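Local coordinates for protein ninB (PDB 1PC6), which probably acts as the phage recombination mediator Orf, assisting the initiation of genetic exchange much as the bacterial RecFOR proteins do, at residues Arg58-His63 / Gln117-Glu122. Sequence-based numbering, arbitrary orientation.
Sequences RQVEWH and QAFGTE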
ATOM      1  N   ARG A  58       9.036  17.013  -6.377  1.00 43.76           N
ATOM      2  CA  ARG A  58       9.709  18.239  -5.984  1.00 45.03           C
ATOM      3  C   ARG A  58      10.219  19.087  -7.141  1.00 44.85           C
ATOM      4  O   ARG A  58      10.165  20.315  -7.092  1.00 45.81           O
ATOM      5  CB  ARG A  58      10.909  17.911  -5.085  1.00 46.77           C
ATOM      6  CG  ARG A  58      10.595  17.668  -3.618  1.00 51.49           C
ATOM      7  CD  ARG A  58      11.879  17.453  -2.824  1.00 53.40           C
ATOM      8  NE  ARG A  58      12.540  16.198  -3.190  1.00 57.50           N
ATOM      9  CZ  ARG A  58      12.079  14.985  -2.878  1.00 57.89           C
ATOM     10  NH1 ARG A  58      10.952  14.859  -2.184  1.00 59.41           N
ATOM     11  NH2 ARG A  58      12.735  13.896  -3.270  1.00 56.55           N
ATOM     12  N   GLN A  59      10.703  18.437  -8.188  1.00 44.39           N
ATOM     13  CA  GLN A  59      11.304  19.178  -9.282  1.00 43.15           C
ATOM     14  C   GLN A  59      10.497  19.586 -10.495  1.00 42.64           C
ATOM     15  O   GLN A  59      10.714  20.662 -11.028  1.00 42.52           O
ATOM     16  CB  GLN A  59      12.566  18.438  -9.731  1.00 41.53           C
ATOM     17  CG  GLN A  59      13.551  18.247  -8.590  1.00 38.60           C
ATOM     18  CD  GLN A  59      14.791  17.489  -8.992  1.00 38.48           C
ATOM     19  OE1 GLN A  59      15.444  17.827  -9.977  1.00 40.87           O
ATOM     20  NE2 GLN A  59      15.136  16.464  -8.221  1.00 36.95           N
ATOM     21  N   VAL A  60       9.563  18.769 -10.944  1.00 43.29           N
ATOM     22  CA  VAL A  60       8.840  19.168 -12.139  1.00 44.70           C
ATOM     23  C   VAL A  60       7.362  19.518 -11.910  1.00 48.22           C
ATOM     24  O   VAL A  60       6.621  18.772 -11.262  1.00 50.78           O
ATOM     25  CB  VAL A  60       9.010  18.076 -13.230  1.00 40.97           C
ATOM     26  CG1 VAL A  60      10.204  17.197 -12.884  1.00 38.45           C
ATOM     27  CG2 VAL A  60       7.768  17.249 -13.367  1.00 40.47           C
ATOM     28  N   GLU A  61       6.927  20.670 -12.415  1.00 49.25           N
ATOM     29  CA  GLU A  61       5.532  21.026 -12.231  1.00 50.14           C
ATOM     30  C   GLU A  61       4.713  20.619 -13.439  1.00 49.19           C
ATOM     31  O   GLU A  61       5.087  20.886 -14.581  1.00 48.88           O
ATOM     32  CB  GLU A  61       5.361  22.514 -11.975  1.00 53.28           C
ATOM     33  CG  GLU A  61       5.445  23.383 -13.193  1.00 59.55           C
ATOM     34  CD  GLU A  61       4.399  24.476 -13.155  1.00 63.52           C
ATOM     35  OE1 GLU A  61       4.287  25.158 -12.098  1.00 62.99           O
ATOM     36  OE2 GLU A  61       3.691  24.645 -14.180  1.00 66.63           O
ATOM     37  N   TRP A  62       3.589  19.967 -13.164  1.00 48.15           N
ATOM     38  CA  TRP A  62       2.689  19.482 -14.192  1.00 46.84           C
ATOM     39  C   TRP A  62       1.570  20.456 -14.501  1.00 49.14           C
ATOM     40  O   TRP A  62       0.646  20.631 -13.698  1.00 50.02           O
ATOM     41  CB  TRP A  62       2.062  18.174 -13.754  1.00 42.90           C
ATOM     42  CG  TRP A  62       1.505  17.375 -14.871  1.00 41.58           C
ATOM     43  CD1 TRP A  62       0.282  16.772 -14.910  1.00 43.77           C
ATOM     44  CD2 TRP A  62       2.197  16.949 -16.051  1.00 40.46           C
ATOM     45  NE1 TRP A  62       0.173  15.982 -16.034  1.00 42.53           N
ATOM     46  CE2 TRP A  62       1.336  16.074 -16.751  1.00 40.19           C
ATOM     47  CE3 TRP A  62       3.460  17.214 -16.581  1.00 39.42           C
ATOM     48  CZ2 TRP A  62       1.696  15.468 -17.947  1.00 38.84           C
ATOM     49  CZ3 TRP A  62       3.818  16.609 -17.771  1.00 39.36           C
ATOM     50  CH2 TRP A  62       2.937  15.745 -18.440  1.00 38.78           C
ATOM     51  N   HIS A  63       1.661  21.080 -15.672  1.00 50.61           N
ATOM     52  CA  HIS A  63       0.640  22.010 -16.142  1.00 52.08           C
ATOM     53  C   HIS A  63       0.060  22.931 -15.068  1.00 53.51           C
ATOM     54  O   HIS A  63      -1.143  22.896 -14.783  1.00 53.21           O
ATOM     55  CB  HIS A  63      -0.509  21.235 -16.816  1.00 50.14           C
ATOM     56  CG  HIS A  63      -0.081  20.382 -17.973  1.00 48.67           C
ATOM     57  ND1 HIS A  63      -0.359  20.709 -19.281  1.00 48.76           N
ATOM     58  CD2 HIS A  63       0.597  19.210 -18.017  1.00 49.53           C
ATOM     59  CE1 HIS A  63       0.129  19.775 -20.079  1.00 49.79           C
ATOM     60  NE2 HIS A  63       0.713  18.853 -19.337  1.00 47.42           N
ATOM     61  N   GLN A 117      12.027   7.104 -14.827  1.00 46.69           N
ATOM     62  CA  GLN A 117      13.426   7.499 -14.998  1.00 46.60           C
ATOM     63  C   GLN A 117      13.622   8.265 -16.299  1.00 46.04           C
ATOM     64  O   GLN A 117      14.321   9.277 -16.329  1.00 44.40           O
ATOM     65  CB  GLN A 117      14.338   6.256 -14.963  1.00 47.32           C
ATOM     66  N   ALA A 118      12.998   7.781 -17.371  1.00 45.78           N
ATOM     67  CA  ALA A 118      13.097   8.424 -18.679  1.00 46.45           C
ATOM     68  C   ALA A 118      12.457   9.822 -18.654  1.00 47.36           C
ATOM     69  O   ALA A 118      13.032  10.798 -19.154  1.00 47.99           O
ATOM     70  CB  ALA A 118      12.423   7.553 -19.731  1.00 44.88           C
ATOM     71  N   PHE A 119      11.267   9.908 -18.065  1.00 45.86           N
ATOM     72  CA  PHE A 119      10.558  11.170 -17.956  1.00 43.73           C
ATOM     73  C   PHE A 119      11.387  12.197 -17.198  1.00 42.24           C
ATOM     74  O   PHE A 119      11.587  13.309 -17.667  1.00 40.32           O
ATOM     75  CB  PHE A 119       9.235  10.978 -17.223  1.00 43.64           C
ATOM     76  CG  PHE A 119       8.526  12.263 -16.941  1.00 43.09           C
ATOM     77  CD1 PHE A 119       7.782  12.889 -17.922  1.00 44.09           C
ATOM     78  CD2 PHE A 119       8.640  12.873 -15.709  1.00 41.18           C
ATOM     79  CE1 PHE A 119       7.158  14.114 -17.673  1.00 44.49           C
ATOM     80  CE2 PHE A 119       8.026  14.090 -15.457  1.00 41.42           C
ATOM     81  CZ  PHE A 119       7.283  14.712 -16.441  1.00 41.94           C
ATOM     82  N   GLY A 120      11.862  11.821 -16.016  1.00 41.92           N
ATOM     83  CA  GLY A 120      12.650  12.744 -15.216  1.00 43.45           C
ATOM     84  C   GLY A 120      13.964  13.145 -15.852  1.00 43.27           C
ATOM     85  O   GLY A 120      14.463  14.254 -15.680  1.00 42.02           O
ATOM     86  N   THR A 121      14.525  12.214 -16.600  1.00 44.26           N
ATOM     87  CA  THR A 121      15.776  12.430 -17.277  1.00 44.74           C
ATOM     88  C   THR A 121      15.735  13.582 -18.259  1.00 47.12           C
ATOM     89  O   THR A 121      16.574  14.477 -18.210  1.00 48.30           O
ATOM     90  CB  THR A 121      16.172  11.178 -18.000  1.00 44.32           C
ATOM     91  OG1 THR A 121      16.414  10.160 -17.030  1.00 45.65           O
ATOM     92  CG2 THR A 121      17.408  11.403 -18.811  1.00 43.48           C
ATOM     93  N   GLU A 122      14.768  13.570 -19.161  1.00 49.33           N
ATOM     94  CA  GLU A 122      14.691  14.655 -20.123  1.00 52.18           C
ATOM     95  C   GLU A 122      14.197  15.940 -19.489  1.00 52.74           C
ATOM     96  O   GLU A 122      14.167  16.979 -20.142  1.00 52.94           O
ATOM     97  CB  GLU A 122      13.797  14.281 -21.307  1.00 53.80           C
ATOM     98  CG  GLU A 122      12.425  13.779 -20.944  1.00 57.75           C
ATOM     99  CD  GLU A 122      11.554  13.556 -22.171  1.00 60.45           C
ATOM    100  OE1 GLU A 122      11.986  12.840 -23.098  1.00 61.88           O
ATOM    101  OE2 GLU A 122      10.428  14.099 -22.208  1.00 64.67           O
TER
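The ring of F119 takes V60 at its edge, close to the ring plane, with CG2 of V60 lying 3.8 Å from CE2 of F119. The indole of W62 reaches the same outer end of the phenyl ring obliquely, its CZ3 4.2 Å from CZ of F119. One indole face carries H63, whose CD2 sits 3.4 Å above the plane over the ring centre, while the imidazole turns its own edge to CG of W62. F119 holds its CG anti to the backbone N (chi1 173°), which carries the phenyl out from the helix so that its outer end meets both the valine methyl and the indole. Contact between the segments is apolar and small, burying 127 Å² in all, and the indole N-H of W62 is spent across the dimer: NE1 hydrogen-bonds to O of P87 of the second subunit, while L89 of that subunit packs on F119. The aromatic cluster continues into helix 69-80, where W72 meets both rings and F76 meets F119 edge-to-face. V60 leaves helical geometry just after helix 43-59, so the contact joins the exit from that helix to the C-terminal part of helix 106-122, with W72 and F76 of helix 69-80 packed on the aromatic rings and residues 87-89 of the partner subunit against the aromatic side chains.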